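Local structure of Non-structural protein 2 (Human rotavirus C, 2GU0) at residues A[2-7]-A[102-108]; A[18-22]-A[80-84]; A[67-73]-A[175-179]; A[75-79]-A[111-115]. The protein probably binds single-stranded RNA, hydrolyses nucleoside triphosphates and RNA 5'-triphosphates with magnesium, and as a homooctamer helps to build viroplasms with NSP5. One frame throughout, in Å; residues are numbered along the deposited sequence.

Interaction 1: residues A[2-7]-A[102-108]; sequences AELACF and VKTVVQV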
loop_
_atom_site.group_PDB
_atom_site.type_symbol
_atom_site.label_atom_id
_atom_site.label_comp_id
_atom_site.label_asym_id
_atom_site.label_seq_id
_atom_site.Cartn_x
_atom_site.Cartn_y
_atom_site.Cartn_z
ATOM N N ALA A 2 19.428 -34.131 -3.554
ATOM C CA ALA A 2 20.773 -33.572 -3.241
ATOM C C ALA A 2 21.431 -34.341 -2.086
ATOM O O ALA A 2 20.749 -34.994 -1.301
ATOM C CB ALA A 2 20.643 -32.100 -2.894
ATOM N N GLU A 3 22.759 -34.280 -2.005
ATOM C CA GLU A 3 23.497 -34.960 -0.949
ATOM C C GLU A 3 23.470 -34.098 0.316
ATOM O O GLU A 3 23.445 -32.876 0.230
ATOM C CB GLU A 3 24.942 -35.208 -1.387
ATOM C CG GLU A 3 25.110 -36.204 -2.547
ATOM C CD GLU A 3 24.726 -35.635 -3.917
ATOM O OE1 GLU A 3 24.899 -36.365 -4.927
ATOM O OE2 GLU A 3 24.261 -34.467 -3.984
ATOM N N LEU A 4 23.476 -34.727 1.488
ATOM C CA LEU A 4 23.424 -33.975 2.743
ATOM C C LEU A 4 24.433 -32.844 2.751
ATOM O O LEU A 4 24.203 -31.820 3.390
ATOM C CB LEU A 4 23.670 -34.899 3.944
ATOM C CG LEU A 4 23.599 -34.304 5.357
ATOM C CD1 LEU A 4 22.279 -33.575 5.558
ATOM C CD2 LEU A 4 23.742 -35.411 6.386
ATOM N N ALA A 5 25.536 -33.035 2.028
ATOM C CA ALA A 5 26.608 -32.044 1.933
ATOM C C ALA A 5 26.229 -30.777 1.159
ATOM O O ALA A 5 27.046 -29.870 1.014
ATOM C CB ALA A 5 27.845 -32.668 1.296
ATOM N N CYS A 6 25.015 -30.720 0.636
ATOM C CA CYS A 6 24.592 -29.529 -0.075
ATOM C C CYS A 6 23.933 -28.606 0.930
ATOM O O CYS A 6 23.578 -27.480 0.604
ATOM C CB CYS A 6 23.579 -29.862 -1.156
ATOM S SG CYS A 6 24.191 -30.882 -2.480
ATOM N N PHE A 7 23.781 -29.084 2.161
ATOM C CA PHE A 7 23.135 -28.292 3.194
ATOM C C PHE A 7 23.913 -28.063 4.481
ATOM O O PHE A 7 23.644 -27.092 5.192
ATOM C CB PHE A 7 21.802 -28.923 3.562
ATOM C CG PHE A 7 20.928 -29.201 2.394
ATOM C CD1 PHE A 7 20.977 -30.428 1.757
ATOM C CD2 PHE A 7 20.049 -28.237 1.931
ATOM C CE1 PHE A 7 20.160 -30.696 0.676
ATOM C CE2 PHE A 7 19.223 -28.496 0.843
ATOM C CZ PHE A 7 19.278 -29.731 0.213
ATOM N N VAL A 102 27.865 -37.629 4.625
ATOM C CA VAL A 102 27.727 -36.384 3.889
ATOM C C VAL A 102 27.308 -36.601 2.417
ATOM O O VAL A 102 26.876 -35.666 1.741
ATOM C CB VAL A 102 29.079 -35.617 3.974
ATOM C CG1 VAL A 102 29.484 -35.064 2.629
ATOM C CG2 VAL A 102 28.979 -34.519 4.999
ATOM N N LYS A 103 27.416 -37.830 1.923
ATOM C CA LYS A 103 27.060 -38.106 0.532
ATOM C C LYS A 103 25.672 -38.735 0.420
ATOM O O LYS A 103 25.208 -39.080 -0.680
ATOM C CB LYS A 103 28.127 -39.003 -0.114
ATOM C CG LYS A 103 29.549 -38.468 0.098
ATOM C CD LYS A 103 30.653 -39.397 -0.416
ATOM C CE LYS A 103 30.776 -39.345 -1.932
ATOM N NZ LYS A 103 31.896 -40.191 -2.438
ATOM N N THR A 104 25.009 -38.855 1.565
ATOM C CA THR A 104 23.668 -39.414 1.623
ATOM C C THR A 104 22.683 -38.548 0.851
ATOM O O THR A 104 22.572 -37.356 1.102
ATOM C CB THR A 104 23.167 -39.474 3.050
ATOM O OG1 THR A 104 24.073 -40.238 3.849
ATOM C CG2 THR A 104 21.788 -40.088 3.091
ATOM N N VAL A 105 21.967 -39.137 -0.093
ATOM C CA VAL A 105 20.989 -38.372 -0.839
ATOM C C VAL A 105 19.806 -38.158 0.083
ATOM O O VAL A 105 19.297 -39.092 0.684
ATOM C CB VAL A 105 20.553 -39.104 -2.110
ATOM C CG1 VAL A 105 19.299 -38.464 -2.675
ATOM C CG2 VAL A 105 21.678 -39.027 -3.139
ATOM N N VAL A 106 19.387 -36.909 0.198
ATOM C CA VAL A 106 18.296 -36.518 1.074
ATOM C C VAL A 106 16.995 -36.323 0.296
ATOM O O VAL A 106 17.021 -36.060 -0.907
ATOM C CB VAL A 106 18.712 -35.217 1.815
ATOM C CG1 VAL A 106 17.538 -34.305 2.005
ATOM C CG2 VAL A 106 19.326 -35.565 3.152
ATOM N N GLN A 107 15.862 -36.475 0.980
ATOM C CA GLN A 107 14.558 -36.303 0.360
ATOM C C GLN A 107 14.133 -34.843 0.497
ATOM O O GLN A 107 13.296 -34.491 1.330
ATOM C CB GLN A 107 13.531 -37.203 1.032
ATOM C CG GLN A 107 13.863 -38.680 0.996
ATOM C CD GLN A 107 12.646 -39.574 1.272
ATOM O OE1 GLN A 107 12.801 -40.729 1.673
ATOM N NE2 GLN A 107 11.436 -39.052 1.041
ATOM N N VAL A 108 14.716 -33.998 -0.341
ATOM C CA VAL A 108 14.465 -32.566 -0.330
ATOM C C VAL A 108 13.022 -32.081 -0.274
ATOM O O VAL A 108 12.716 -31.157 0.472
ATOM C CB VAL A 108 15.132 -31.896 -1.539
ATOM C CG1 VAL A 108 14.933 -30.394 -1.468
ATOM C CG2 VAL A 108 16.617 -32.248 -1.575
#
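Ala2 and Val106 are joined by the straightest of the backbone hydrogen bonds that tie the N-terminus to the loop leading into helix 108-119: Val106 N reaches Ala2 O at 2.8 Å, with 176° at the hydrogen. Two residues on, Leu4 N gives its hydrogen to Thr104 O at 2.8 Å, on a more bent path of 145°. A third bond, Ala5 N to Val102 O, is less certain because the nitrogen is crowded in the model. Between the first two, Glu3 and Val105 form a single beta bridge, and Glu3 CA also approaches Thr104 O at 3.3 Å as a CA-H...O contact.

Apolar contacts flank this bridge. Val108 CG2, the methyl anti to the carbonyl carbon (CG1 takes the place anti to N, chi1 -177°), lies 4.2 Å from Ala2 CB and 4.1 Å from Phe7 CZ, meeting the ring obliquely. Leu4 CD1 faces Val106 CG2 more loosely, at 4.3 Å.

The charged end of Glu3 leads away from the loop and forms a salt bridge with Arg60. Main-chain polarity thus does most of the joining here, and the segment so joined runs into Gln107 and Val108, at the start of helix 108-119, both predicted to bind ATP.

Interaction 2: residues A[18-22]-A[80-84]; sequences VWYPI and VNLLA
Pro21, an exposed proline at the end of a strand, lays its ring against helix 74-90 in a contact with no hydrogen bond across it. The arrangement is a strand packed on a helix: strand 18-21, one half of an antiparallel two-stranded sheet with strand 8-11, runs almost exactly against residues 80-84 of the helix, at 176° between the directions of these short segments and with their axes 7.1 Å apart. The small Ala84 facing the strand is consistent with so close an approach.

Val80, Asn81 and Ala84 make up the helix side. Val80 lies next to the proline, but too close in the model for the detail to be trusted, and the Pro21 ring crosses Asn81 obliquely. Nearer the start of the strand, Trp19 CB comes to 4.2 Å from Ala84 CA. The indole swings away, CG anti to the carbonyl carbon (chi1 -54°), to pack on Leu87 and Met92, while Trp19 N is hydrogen-bonded to the side chain of Asn88 further along the same helix. Past the strand, Val80 CG2 sits 3.4 Å from Ile22 O. Ala84 CB touches the proline ring at two neighbouring carbons, 3.9 Å from Pro21 CG and 4.0 Å from Pro21 CD.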
loop_
_atom_site.group_PDB
_atom_site.type_symbol
_atom_site.label_atom_id
_atom_site.label_comp_id
_atom_site.label_asym_id
_atom_site.label_seq_id
_atom_site.Cartn_x
_atom_site.Cartn_y
_atom_site.Cartn_z
ATOM N N VAL A 18 29.963 -31.788 15.139
ATOM C CA VAL A 18 29.242 -30.529 15.133
ATOM C C VAL A 18 28.923 -30.165 13.692
ATOM O O VAL A 18 29.811 -30.129 12.841
ATOM C CB VAL A 18 30.076 -29.410 15.754
ATOM C CG1 VAL A 18 29.247 -28.142 15.851
ATOM C CG2 VAL A 18 30.585 -29.849 17.122
ATOM N N TRP A 19 27.651 -29.904 13.414
ATOM C CA TRP A 19 27.236 -29.550 12.062
ATOM C C TRP A 19 26.979 -28.067 11.912
ATOM O O TRP A 19 26.568 -27.404 12.857
ATOM C CB TRP A 19 25.981 -30.317 11.685
ATOM C CG TRP A 19 26.133 -31.795 11.849
ATOM C CD1 TRP A 19 25.933 -32.524 12.984
ATOM C CD2 TRP A 19 26.550 -32.719 10.847
ATOM N NE1 TRP A 19 26.201 -33.843 12.749
ATOM C CE2 TRP A 19 26.581 -33.991 11.444
ATOM C CE3 TRP A 19 26.905 -32.591 9.498
ATOM C CZ2 TRP A 19 26.947 -35.127 10.744
ATOM C CZ3 TRP A 19 27.270 -33.708 8.805
ATOM C CH2 TRP A 19 27.290 -34.969 9.426
ATOM N N TYR A 20 27.232 -27.548 10.716
ATOM C CA TYR A 20 26.999 -26.137 10.438
ATOM C C TYR A 20 26.166 -25.910 9.177
ATOM O O TYR A 20 26.242 -26.677 8.214
ATOM C CB TYR A 20 28.322 -25.392 10.286
ATOM C CG TYR A 20 29.249 -25.570 11.456
ATOM C CD1 TYR A 20 30.161 -26.627 11.491
ATOM C CD2 TYR A 20 29.191 -24.708 12.551
ATOM C CE1 TYR A 20 30.993 -26.821 12.592
ATOM C CE2 TYR A 20 30.015 -24.897 13.656
ATOM C CZ TYR A 20 30.911 -25.955 13.672
ATOM O OH TYR A 20 31.712 -26.158 14.771
ATOM N N PRO A 21 25.353 -24.844 9.179
ATOM C CA PRO A 21 24.483 -24.453 8.066
ATOM C C PRO A 21 25.321 -23.926 6.907
ATOM O O PRO A 21 26.375 -23.337 7.125
ATOM C CB PRO A 21 23.642 -23.329 8.669
ATOM C CG PRO A 21 23.650 -23.596 10.109
ATOM C CD PRO A 21 25.058 -24.031 10.369
ATOM N N ILE A 22 24.870 -24.135 5.682
ATOM C CA ILE A 22 25.585 -23.603 4.523
ATOM C C ILE A 22 24.713 -22.473 3.960
ATOM O O ILE A 22 23.519 -22.665 3.741
ATOM C CB ILE A 22 25.795 -24.677 3.448
ATOM C CG1 ILE A 22 26.850 -25.672 3.911
ATOM C CG2 ILE A 22 26.260 -24.041 2.169
ATOM C CD1 ILE A 22 27.145 -26.759 2.901
ATOM N N VAL A 80 18.375 -25.660 5.774
ATOM C CA VAL A 80 19.763 -25.708 6.162
ATOM C C VAL A 80 19.908 -25.684 7.688
ATOM O O VAL A 80 20.707 -26.438 8.268
ATOM C CB VAL A 80 20.524 -24.544 5.463
ATOM C CG1 VAL A 80 21.562 -23.939 6.364
ATOM C CG2 VAL A 80 21.181 -25.063 4.199
ATOM N N ASN A 81 19.121 -24.842 8.351
ATOM C CA ASN A 81 19.207 -24.761 9.802
ATOM C C ASN A 81 18.525 -25.920 10.508
ATOM O O ASN A 81 18.946 -26.344 11.573
ATOM C CB ASN A 81 18.655 -23.433 10.285
ATOM C CG ASN A 81 19.663 -22.322 10.147
ATOM O OD1 ASN A 81 19.606 -21.526 9.218
ATOM N ND2 ASN A 81 20.618 -22.278 11.064
ATOM N N LEU A 82 17.465 -26.436 9.906
ATOM C CA LEU A 82 16.751 -27.563 10.472
ATOM C C LEU A 82 17.708 -28.759 10.479
ATOM O O LEU A 82 17.832 -29.474 11.470
ATOM C CB LEU A 82 15.526 -27.873 9.615
ATOM C CG LEU A 82 14.733 -29.099 10.049
ATOM C CD1 LEU A 82 14.061 -28.824 11.380
ATOM C CD2 LEU A 82 13.707 -29.431 8.985
ATOM N N LEU A 83 18.401 -28.959 9.369
ATOM C CA LEU A 83 19.331 -30.062 9.268
ATOM C C LEU A 83 20.478 -29.950 10.275
ATOM O O LEU A 83 20.804 -30.922 10.952
ATOM C CB LEU A 83 19.857 -30.166 7.835
ATOM C CG LEU A 83 18.760 -30.495 6.809
ATOM C CD1 LEU A 83 19.320 -30.443 5.401
ATOM C CD2 LEU A 83 18.177 -31.874 7.101
ATOM N N ALA A 84 21.084 -28.775 10.392
ATOM C CA ALA A 84 22.174 -28.595 11.347
ATOM C C ALA A 84 21.656 -28.879 12.765
ATOM O O ALA A 84 22.133 -29.779 13.447
ATOM C CB ALA A 84 22.737 -27.176 11.253
#

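Interaction 3: residues A[67-73]-A[175-179]; sequences YGLDYES and KLLPL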
loop_
_atom_site.group_PDB
_atom_site.type_symbol
_atom_site.label_atom_id
_atom_site.label_comp_id
_atom_site.label_asym_id
_atom_site.label_seq_id
_atom_site.Cartn_x
_atom_site.Cartn_y
_atom_site.Cartn_z
ATOM N N TYR A 67 17.781 -26.880 -13.634
ATOM C CA TYR A 67 16.815 -27.090 -12.568
ATOM C C TYR A 67 17.483 -27.700 -11.365
ATOM O O TYR A 67 18.022 -28.802 -11.446
ATOM C CB TYR A 67 15.702 -28.027 -13.009
ATOM C CG TYR A 67 14.697 -28.324 -11.915
ATOM C CD1 TYR A 67 13.866 -27.319 -11.411
ATOM C CD2 TYR A 67 14.557 -29.614 -11.400
ATOM C CE1 TYR A 67 12.914 -27.593 -10.426
ATOM C CE2 TYR A 67 13.613 -29.898 -10.418
ATOM C CZ TYR A 67 12.794 -28.884 -9.938
ATOM O OH TYR A 67 11.844 -29.164 -8.984
ATOM N N GLY A 68 17.436 -26.988 -10.247
ATOM C CA GLY A 68 18.030 -27.494 -9.031
ATOM C C GLY A 68 17.459 -26.825 -7.800
ATOM O O GLY A 68 16.444 -26.128 -7.860
ATOM N N LEU A 69 18.118 -27.056 -6.673
ATOM C CA LEU A 69 17.717 -26.471 -5.411
ATOM C C LEU A 69 17.738 -24.966 -5.551
ATOM O O LEU A 69 18.748 -24.393 -5.943
ATOM C CB LEU A 69 18.706 -26.871 -4.321
ATOM C CG LEU A 69 18.705 -28.346 -3.971
ATOM C CD1 LEU A 69 19.934 -28.709 -3.172
ATOM C CD2 LEU A 69 17.444 -28.641 -3.201
ATOM N N ASP A 70 16.635 -24.313 -5.234
ATOM C CA ASP A 70 16.622 -22.867 -5.325
ATOM C C ASP A 70 17.195 -22.371 -3.995
ATOM O O ASP A 70 16.483 -21.888 -3.116
ATOM C CB ASP A 70 15.191 -22.371 -5.576
ATOM C CG ASP A 70 15.112 -20.870 -5.696
ATOM O OD1 ASP A 70 16.129 -20.260 -6.108
ATOM O OD2 ASP A 70 14.037 -20.309 -5.380
ATOM N N TYR A 71 18.506 -22.523 -3.866
ATOM C CA TYR A 71 19.230 -22.159 -2.661
ATOM C C TYR A 71 19.170 -20.674 -2.351
ATOM O O TYR A 71 19.561 -20.247 -1.256
ATOM C CB TYR A 71 20.678 -22.618 -2.799
ATOM C CG TYR A 71 21.446 -21.897 -3.884
ATOM C CD1 TYR A 71 22.071 -20.686 -3.623
ATOM C CD2 TYR A 71 21.501 -22.399 -5.178
ATOM C CE1 TYR A 71 22.724 -19.992 -4.615
ATOM C CE2 TYR A 71 22.149 -21.710 -6.181
ATOM C CZ TYR A 71 22.757 -20.500 -5.891
ATOM O OH TYR A 71 23.368 -19.766 -6.878
ATOM N N GLU A 72 18.679 -19.891 -3.311
ATOM C CA GLU A 72 18.557 -18.446 -3.127
ATOM C C GLU A 72 17.309 -18.191 -2.306
ATOM O O GLU A 72 17.101 -17.096 -1.778
ATOM C CB GLU A 72 18.440 -17.739 -4.474
ATOM C CG GLU A 72 19.636 -17.934 -5.381
ATOM C CD GLU A 72 20.297 -16.620 -5.770
ATOM O OE1 GLU A 72 20.163 -15.638 -5.000
ATOM O OE2 GLU A 72 20.961 -16.579 -6.835
ATOM N N SER A 73 16.488 -19.233 -2.198
ATOM C CA SER A 73 15.237 -19.193 -1.448
ATOM C C SER A 73 15.370 -19.084 0.078
ATOM O O SER A 73 16.323 -19.577 0.676
ATOM C CB SER A 73 14.410 -20.429 -1.781
ATOM O OG SER A 73 13.246 -20.454 -0.984
ATOM N N LYS A 175 9.251 -24.027 -2.736
ATOM C CA LYS A 175 10.227 -23.058 -3.214
ATOM C C LYS A 175 11.565 -23.727 -3.596
ATOM O O LYS A 175 12.311 -23.206 -4.423
ATOM C CB LYS A 175 10.452 -21.951 -2.173
ATOM C CG LYS A 175 9.475 -20.779 -2.293
ATOM C CD LYS A 175 9.964 -19.508 -1.544
ATOM C CE LYS A 175 11.049 -18.686 -2.297
ATOM N NZ LYS A 175 11.566 -17.522 -1.495
ATOM N N LEU A 176 11.854 -24.892 -3.020
ATOM C CA LEU A 176 13.102 -25.593 -3.316
ATOM C C LEU A 176 13.114 -26.322 -4.656
ATOM O O LEU A 176 13.849 -25.938 -5.560
ATOM C CB LEU A 176 13.451 -26.567 -2.182
ATOM C CG LEU A 176 13.914 -25.923 -0.868
ATOM C CD1 LEU A 176 14.321 -26.999 0.128
ATOM C CD2 LEU A 176 15.093 -25.004 -1.144
ATOM N N LEU A 177 12.305 -27.366 -4.790
ATOM C CA LEU A 177 12.246 -28.122 -6.032
ATOM C C LEU A 177 10.806 -28.345 -6.445
ATOM O O LEU A 177 10.262 -29.434 -6.258
ATOM C CB LEU A 177 12.933 -29.466 -5.860
ATOM C CG LEU A 177 14.382 -29.414 -5.372
ATOM C CD1 LEU A 177 14.860 -30.826 -5.050
ATOM C CD2 LEU A 177 15.270 -28.776 -6.433
ATOM N N PRO A 178 10.168 -27.315 -7.027
ATOM C CA PRO A 178 8.775 -27.340 -7.491
ATOM C C PRO A 178 8.471 -28.566 -8.337
ATOM O O PRO A 178 9.310 -29.007 -9.118
ATOM C CB PRO A 178 8.663 -26.051 -8.291
ATOM C CG PRO A 178 9.583 -25.139 -7.566
ATOM C CD PRO A 178 10.789 -26.017 -7.343
ATOM N N LEU A 179 7.271 -29.115 -8.182
ATOM C CA LEU A 179 6.873 -30.305 -8.936
ATOM C C LEU A 179 5.347 -30.392 -9.057
ATOM O O LEU A 179 4.611 -29.946 -8.171
ATOM C CB LEU A 179 7.414 -31.561 -8.253
ATOM C CG LEU A 179 7.383 -32.825 -9.098
ATOM C CD1 LEU A 179 8.318 -32.624 -10.266
ATOM C CD2 LEU A 179 7.811 -34.029 -8.276
#
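Lys175 lays its aliphatic chain past Ser73, a bend at chi3 (79°) curling it round the hydroxyl. Ser73 OG and Lys175 NZ, 3.4 Å apart, are too poorly angled to bond; the serine is the N-cap of helix 74-90 and spends its OG on Gln75 N. On the backbone side, Lys175 O lies 3.2 Å from Asp70 CB. The opposite charges of Lys175 NZ and Asp70 OD2 remain 5.4 Å apart, so any attraction between them is probably modest.

Leu176 supplies the main polar link: its carbonyl O accepts Asp70 N at 3.2 Å, the donor tilted 21° from the carbonyl plane. This joins two irregular loops, one running into helix 74-90 and the other connecting strands 164-170 and 182-188 of the C-terminal HIT-like part, so the contact bridges the N- and C-terminal regions of the chain. Asp70 also opens a type I turn to Ser73, which leads directly into the helix.

Leu177 turns CG and CD1 to Leu69 CD2, with Leu177 CG 3.8 Å from Leu69 CD2 where the two side chains cross obliquely, while Leu177 CD2 lies by the Gly68 carbonyl. Both leucines also touch Val108, a residue predicted to bind ATP. Pro178 meets Tyr67 obliquely: Pro178 CD is 4.1 Å from Tyr67 CE1. A weak hydrogen bond from Tyr67 OH to Pro178 O is modelled too, but the hydroxyl's place is doubtful.

Interaction 4: residues A[75-79]-A[111-115]; sequences QYTEL and LENLL
Gln75 and Glu112 make the one hydrogen bond of this helix pair. Gln75 NE2 donates to Glu112 OE2 at 3.1 Å; the carboxylate oxygen lies almost in the plane of the amide, while the amide nitrogen stands above the carboxylate plane, 41° out of it. The two flat groups are turned 71° apart and their side chains cross at about a right angle.

Beside the polar pair, Leu115 CD1 fits against the other helix, 3.7 Å from Glu78 CB and 4.1 Å from Leu79 CB, and its side chain slides past that of Gln75 in the opposite direction. Further along, Leu79 sends CD1 across to Leu111, packing close to its CB and CD1. With CG anti to the backbone N, Leu79 brings its end nearer to the other helix than its CB bond alone would suggest.

In the next shell, Glu112 is held at both oxygens: OE1 accepts Leu176 N and OE2 accepts Lys175 N, so OE2 has two donors, Gln75 and Lys175. These amide donors would be expected to favour the charged carboxylate. Leu79 is backed by Phe7, and Leu111 by Leu83 and Val106.

Residues 75-79 of helix 74-90 and residues 111-115 of helix 108-119 cross here at 89°, their axes 10.3 Å apart. Helix 129-139 packs against the second of these helices through Leu111 and Leu114, while the loop between strands 164-170 and 182-188 reaches Glu112.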
loop_
_atom_site.group_PDB
_atom_site.type_symbol
_atom_site.label_atom_id
_atom_site.label_comp_id
_atom_site.label_asym_id
_atom_site.label_seq_id
_atom_site.Cartn_x
_atom_site.Cartn_y
_atom_site.Cartn_z
ATOM N N GLN A 75 13.680 -20.557 1.896
ATOM C CA GLN A 75 13.335 -21.892 2.331
ATOM C C GLN A 75 14.592 -22.754 2.475
ATOM O O GLN A 75 14.596 -23.735 3.219
ATOM C CB GLN A 75 12.356 -22.502 1.328
ATOM C CG GLN A 75 11.501 -23.589 1.897
ATOM C CD GLN A 75 10.439 -23.062 2.823
ATOM O OE1 GLN A 75 10.727 -22.328 3.768
ATOM N NE2 GLN A 75 9.197 -23.443 2.567
ATOM N N TYR A 76 15.649 -22.373 1.756
ATOM C CA TYR A 76 16.938 -23.066 1.803
ATOM C C TYR A 76 17.584 -22.805 3.177
ATOM O O TYR A 76 18.146 -23.714 3.798
ATOM C CB TYR A 76 17.853 -22.549 0.681
ATOM C CG TYR A 76 19.254 -23.126 0.698
ATOM C CD1 TYR A 76 19.519 -24.423 0.231
ATOM C CD2 TYR A 76 20.313 -22.384 1.217
ATOM C CE1 TYR A 76 20.812 -24.961 0.286
ATOM C CE2 TYR A 76 21.602 -22.906 1.279
ATOM C CZ TYR A 76 21.847 -24.188 0.815
ATOM O OH TYR A 76 23.128 -24.664 0.893
ATOM N N THR A 77 17.487 -21.561 3.640
ATOM C CA THR A 77 18.029 -21.165 4.930
ATOM C C THR A 77 17.352 -22.009 5.995
ATOM O O THR A 77 17.995 -22.548 6.895
ATOM C CB THR A 77 17.708 -19.700 5.243
ATOM O OG1 THR A 77 18.021 -18.887 4.113
ATOM C CG2 THR A 77 18.506 -19.227 6.420
ATOM N N GLU A 78 16.035 -22.106 5.878
ATOM C CA GLU A 78 15.216 -22.870 6.807
ATOM C C GLU A 78 15.682 -24.315 6.903
ATOM O O GLU A 78 16.035 -24.791 7.974
ATOM C CB GLU A 78 13.762 -22.840 6.349
ATOM C CG GLU A 78 13.154 -21.465 6.359
ATOM C CD GLU A 78 12.801 -21.035 7.751
ATOM O OE1 GLU A 78 11.849 -21.627 8.313
ATOM O OE2 GLU A 78 13.477 -20.125 8.281
ATOM N N LEU A 79 15.670 -25.006 5.771
ATOM C CA LEU A 79 16.076 -26.399 5.716
ATOM C C LEU A 79 17.508 -26.553 6.225
ATOM O O LEU A 79 17.820 -27.460 7.010
ATOM C CB LEU A 79 15.976 -26.918 4.280
ATOM C CG LEU A 79 16.435 -28.359 4.060
ATOM C CD1 LEU A 79 15.536 -29.290 4.854
ATOM C CD2 LEU A 79 16.406 -28.705 2.589
ATOM N N LEU A 111 11.561 -33.056 3.099
ATOM C CA LEU A 111 12.021 -32.143 4.144
ATOM C C LEU A 111 11.321 -30.809 4.049
ATOM O O LEU A 111 11.006 -30.188 5.073
ATOM C CB LEU A 111 13.529 -31.918 4.054
ATOM C CG LEU A 111 14.376 -33.118 4.458
ATOM C CD1 LEU A 111 15.822 -32.854 4.135
ATOM C CD2 LEU A 111 14.186 -33.385 5.940
ATOM N N GLU A 112 11.084 -30.358 2.819
ATOM C CA GLU A 112 10.423 -29.083 2.626
ATOM C C GLU A 112 9.045 -29.151 3.247
ATOM O O GLU A 112 8.551 -28.161 3.770
ATOM C CB GLU A 112 10.339 -28.725 1.140
ATOM C CG GLU A 112 9.274 -27.687 0.823
ATOM C CD GLU A 112 9.775 -26.515 -0.005
ATOM O OE1 GLU A 112 10.667 -26.709 -0.852
ATOM O OE2 GLU A 112 9.253 -25.397 0.175
ATOM N N ASN A 113 8.411 -30.316 3.208
ATOM C CA ASN A 113 7.102 -30.411 3.826
ATOM C C ASN A 113 7.237 -30.437 5.337
ATOM O O ASN A 113 6.437 -29.811 6.034
ATOM C CB ASN A 113 6.334 -31.635 3.333
ATOM C CG ASN A 113 5.454 -31.318 2.147
ATOM O OD1 ASN A 113 4.977 -30.191 2.006
ATOM N ND2 ASN A 113 5.213 -32.309 1.300
ATOM N N LEU A 114 8.246 -31.140 5.853
ATOM C CA LEU A 114 8.433 -31.168 7.302
ATOM C C LEU A 114 8.580 -29.742 7.831
ATOM O O LEU A 114 8.066 -29.428 8.902
ATOM C CB LEU A 114 9.649 -32.002 7.694
ATOM C CG LEU A 114 9.506 -33.526 7.592
ATOM C CD1 LEU A 114 10.836 -34.179 7.890
ATOM C CD2 LEU A 114 8.470 -34.020 8.555
ATOM N N LEU A 115 9.265 -28.880 7.079
ATOM C CA LEU A 115 9.439 -27.481 7.479
ATOM C C LEU A 115 8.095 -26.811 7.744
ATOM O O LEU A 115 7.954 -26.045 8.696
ATOM C CB LEU A 115 10.157 -26.672 6.400
ATOM C CG LEU A 115 11.662 -26.820 6.206
ATOM C CD1 LEU A 115 12.095 -25.902 5.069
ATOM C CD2 LEU A 115 12.388 -26.474 7.492
#

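Helix 74-90 serves both interaction 2 and interaction 4, and interaction 3 covers the loop that leads into it. Interaction 1 is the most buried of the four and relies on backbone hydrogen bonds. The other three are partly buried: interaction 2 has no hydrogen bond across it and is largely apolar, interaction 4 joins leucines to one amide-carboxylate bond, and interaction 3 mixes a backbone bond with leucine packing. Phe7 of interaction 1 touches Val80, Leu69 and Leu79, linking it to all three others. Glu112 couples interactions 3 and 4 by accepting the amides of Lys175 and Leu176. Interactions 2 and 3 do not touch. Interaction 3 alone reaches into the C-terminal HIT-like part.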